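Local coordinates for SusD family protein (Bacteroides uniformis, PDB 7KV1) that probably binds beta-glucans at the cell surface as a SusD-type glycan-binding protein of a human gut bacterium, at residues Ala415-Leu420 with Val449-Val454. Numbering follows the deposited sequence.
Sequences AAELSL and VTVDDV
Ala-416 sets its lone methyl against one branch of Val-454, CB to CG2 at 4.0 Å; a residue this small suits a place where two helices come close. One residue on, Glu-417 takes part through its hydrocarbon stem. Its CB meets the other branch of Val-454, CG1, at 3.9 Å, and its CG brushes Val-451 CG1. With CG anti to the backbone N (chi1 172°) and the chain extended beyond it, the carboxylate is carried past the valines to Arg-474 and Arg-421, whose salt bridges to OE2 probably offset the cost of burying the charge.

A turn later, Leu-420 supplies the broadest apolar surface of its segment. Its CB presses on Val-451 CG2 at 3.5 Å, tight for two carbons, while CD1 lies over the backbone at Thr-450 C, also 3.5 Å away, and reaches Val-454 CG2. The second methyl, CD2, rests near the carbonyl oxygen of Val-449. Val-454 thus holds one methyl against Glu-417 and the other against both Ala-416 and Leu-420; an alanine here would probably open a gap beside Ala-416 and Leu-420 and deprive the glutamate stem of part of its apolar cover.

No hydrogen bond joins the segments, but polar groups fix the start of the second helix. Thr-450 suits the N-cap because its hydroxyl can accept from a first-turn N-H that has no helical carbonyl partner: Asp-453 N donates to Thr-450 OG1 (3.2 Å). The carboxylate of Asp-453 accepts in return, Thr-450 N to OD2 (2.9 Å, 158° at the hydrogen). Helix 429-440 also touches this interface, with Ala-430 against Leu-420 and Leu-434 against Val-454. The C-terminal turns of helix 408-420 thus pack on the capping-box N-terminus of helix 451-461 and the residues leading into it, in the helical framework that SusD-family proteins build from tetratricopeptide-like repeats.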
ATOM      1  N   ALA A 415       4.833  -3.837  15.575  1.00 17.79           N
ATOM      2  CA  ALA A 415       5.385  -4.473  16.799  1.00 17.52           C
ATOM      3  C   ALA A 415       4.558  -4.057  18.025  1.00 17.11           C
ATOM      4  O   ALA A 415       4.192  -4.922  18.852  1.00 17.30           O
ATOM      5  CB  ALA A 415       6.807  -4.073  16.929  1.00 18.51           C
ATOM      6  N   ALA A 416       4.246  -2.776  18.168  1.00 18.53           N
ATOM      7  CA  ALA A 416       3.501  -2.316  19.366  1.00 18.99           C
ATOM      8  C   ALA A 416       2.156  -3.032  19.405  1.00 17.34           C
ATOM      9  O   ALA A 416       1.784  -3.577  20.448  1.00 18.19           O
ATOM     10  CB  ALA A 416       3.364  -0.823  19.379  1.00 20.60           C
ATOM     11  N   GLU A 417       1.467  -3.119  18.279  1.00 17.53           N
ATOM     12  CA  GLU A 417       0.143  -3.755  18.257  1.00 17.60           C
ATOM     13  C   GLU A 417       0.302  -5.246  18.553  1.00 19.64           C
ATOM     14  O   GLU A 417      -0.504  -5.770  19.326  1.00 19.20           O
ATOM     15  CB  GLU A 417      -0.554  -3.520  16.914  1.00 17.47           C
ATOM     16  CG  GLU A 417      -1.830  -4.309  16.754  1.00 18.38           C
ATOM     17  CD  GLU A 417      -2.587  -4.044  15.462  1.00 18.69           C
ATOM     18  OE1 GLU A 417      -2.288  -3.014  14.754  1.00 17.73           O
ATOM     19  OE2 GLU A 417      -3.425  -4.900  15.140  1.00 19.35           O
ATOM     20  N   LEU A 418       1.267  -5.920  17.922  1.00 18.76           N
ATOM     21  CA  LEU A 418       1.391  -7.381  18.037  1.00 18.78           C
ATOM     22  C   LEU A 418       1.764  -7.730  19.489  1.00 19.45           C
ATOM     23  O   LEU A 418       1.233  -8.747  20.026  1.00 17.88           O
ATOM     24  CB  LEU A 418       2.403  -7.896  17.007  1.00 19.40           C
ATOM     25  CG  LEU A 418       1.945  -7.892  15.547  1.00 20.40           C
ATOM     26  CD1 LEU A 418       3.126  -8.042  14.621  1.00 21.83           C
ATOM     27  CD2 LEU A 418       0.922  -8.983  15.271  1.00 21.49           C
ATOM     28  N   SER A 419       2.587  -6.899  20.132  1.00 20.11           N
ATOM     29  CA  SER A 419       2.962  -7.085  21.548  1.00 20.30           C
ATOM     30  C   SER A 419       1.679  -6.997  22.376  1.00 21.98           C
ATOM     31  O   SER A 419       1.372  -7.952  23.149  1.00 20.51           O
ATOM     32  CB  SER A 419       3.998  -6.072  21.971  1.00 21.28           C
ATOM     33  OG  SER A 419       4.176  -6.066  23.368  1.00 19.59           O
ATOM     34  N   LEU A 420       0.910  -5.921  22.211  1.00 20.34           N
ATOM     35  CA  LEU A 420      -0.313  -5.767  23.023  1.00 22.44           C
ATOM     36  C   LEU A 420      -1.262  -6.926  22.746  1.00 23.97           C
ATOM     37  O   LEU A 420      -1.947  -7.317  23.684  1.00 23.37           O
ATOM     38  CB  LEU A 420      -0.957  -4.412  22.754  1.00 22.42           C
ATOM     39  CG  LEU A 420      -0.094  -3.221  23.162  1.00 23.75           C
ATOM     40  CD1 LEU A 420      -0.683  -1.943  22.607  1.00 24.83           C
ATOM     41  CD2 LEU A 420       0.091  -3.161  24.673  1.00 23.21           C
ATOM     42  N   VAL A 449       0.142   2.454  26.748  1.00 22.28           N
ATOM     43  CA  VAL A 449      -0.305   2.319  25.334  1.00 21.84           C
ATOM     44  C   VAL A 449      -1.297   1.167  25.261  1.00 22.56           C
ATOM     45  O   VAL A 449      -1.090   0.112  25.927  1.00 20.43           O
ATOM     46  CB  VAL A 449       0.861   2.187  24.334  1.00 24.60           C
ATOM     47  CG1 VAL A 449       1.782   3.395  24.367  1.00 25.13           C
ATOM     48  CG2 VAL A 449       1.693   0.935  24.545  1.00 29.64           C
ATOM     49  N   THR A 450      -2.406   1.414  24.561  1.00 21.11           N
ATOM     50  CA  THR A 450      -3.442   0.412  24.266  1.00 21.23           C
ATOM     51  C   THR A 450      -3.469   0.134  22.757  1.00 19.61           C
ATOM     52  O   THR A 450      -2.905   0.912  21.963  1.00 18.22           O
ATOM     53  CB  THR A 450      -4.842   0.892  24.672  1.00 22.78           C
ATOM     54  OG1 THR A 450      -5.146   1.935  23.753  1.00 21.80           O
ATOM     55  CG2 THR A 450      -4.936   1.360  26.114  1.00 24.55           C
ATOM     56  N   VAL A 451      -4.111  -0.954  22.355  1.00 19.45           N
ATOM     57  CA  VAL A 451      -4.187  -1.292  20.907  1.00 22.21           C
ATOM     58  C   VAL A 451      -4.900  -0.157  20.152  1.00 21.29           C
ATOM     59  O   VAL A 451      -4.432   0.181  19.040  1.00 20.25           O
ATOM     60  CB  VAL A 451      -4.837  -2.656  20.659  1.00 24.01           C
ATOM     61  CG1 VAL A 451      -4.881  -2.959  19.170  1.00 27.85           C
ATOM     62  CG2 VAL A 451      -4.050  -3.726  21.367  1.00 30.13           C
ATOM     63  N   ASP A 452      -5.907   0.484  20.748  1.00 21.22           N
ATOM     64  CA  ASP A 452      -6.611   1.620  20.093  1.00 20.44           C
ATOM     65  C   ASP A 452      -5.658   2.795  19.853  1.00 21.32           C
ATOM     66  O   ASP A 452      -5.727   3.399  18.768  1.00 15.90           O
ATOM     67  CB  ASP A 452      -7.834   2.113  20.852  1.00 24.58           C
ATOM     68  CG  ASP A 452      -8.703   2.969  19.910  1.00 27.19           C
ATOM     69  OD1 ASP A 452      -9.099   2.486  18.809  1.00 24.72           O
ATOM     70  OD2 ASP A 452      -8.885   4.117  20.229  1.00 26.49           O
ATOM     71  N   ASP A 453      -4.754   3.081  20.794  1.00 19.69           N
ATOM     72  CA  ASP A 453      -3.721   4.131  20.597  1.00 19.70           C
ATOM     73  C   ASP A 453      -2.890   3.804  19.347  1.00 18.47           C
ATOM     74  O   ASP A 453      -2.547   4.746  18.615  1.00 18.69           O
ATOM     75  CB  ASP A 453      -2.785   4.258  21.807  1.00 21.38           C
ATOM     76  CG  ASP A 453      -3.461   4.725  23.090  1.00 26.55           C
ATOM     77  OD1 ASP A 453      -4.388   5.570  22.975  1.00 25.51           O
ATOM     78  OD2 ASP A 453      -3.052   4.237  24.217  1.00 26.71           O
ATOM     79  N   VAL A 454      -2.479   2.544  19.174  1.00 17.11           N
ATOM     80  CA  VAL A 454      -1.653   2.138  17.998  1.00 16.96           C
ATOM     81  C   VAL A 454      -2.481   2.389  16.728  1.00 16.83           C
ATOM     82  O   VAL A 454      -1.964   3.009  15.794  1.00 19.08           O
ATOM     83  CB  VAL A 454      -1.156   0.695  18.092  1.00 16.99           C
ATOM     84  CG1 VAL A 454      -0.261   0.342  16.908  1.00 17.22           C
ATOM     85  CG2 VAL A 454      -0.456   0.438  19.411  1.00 19.52           C
TER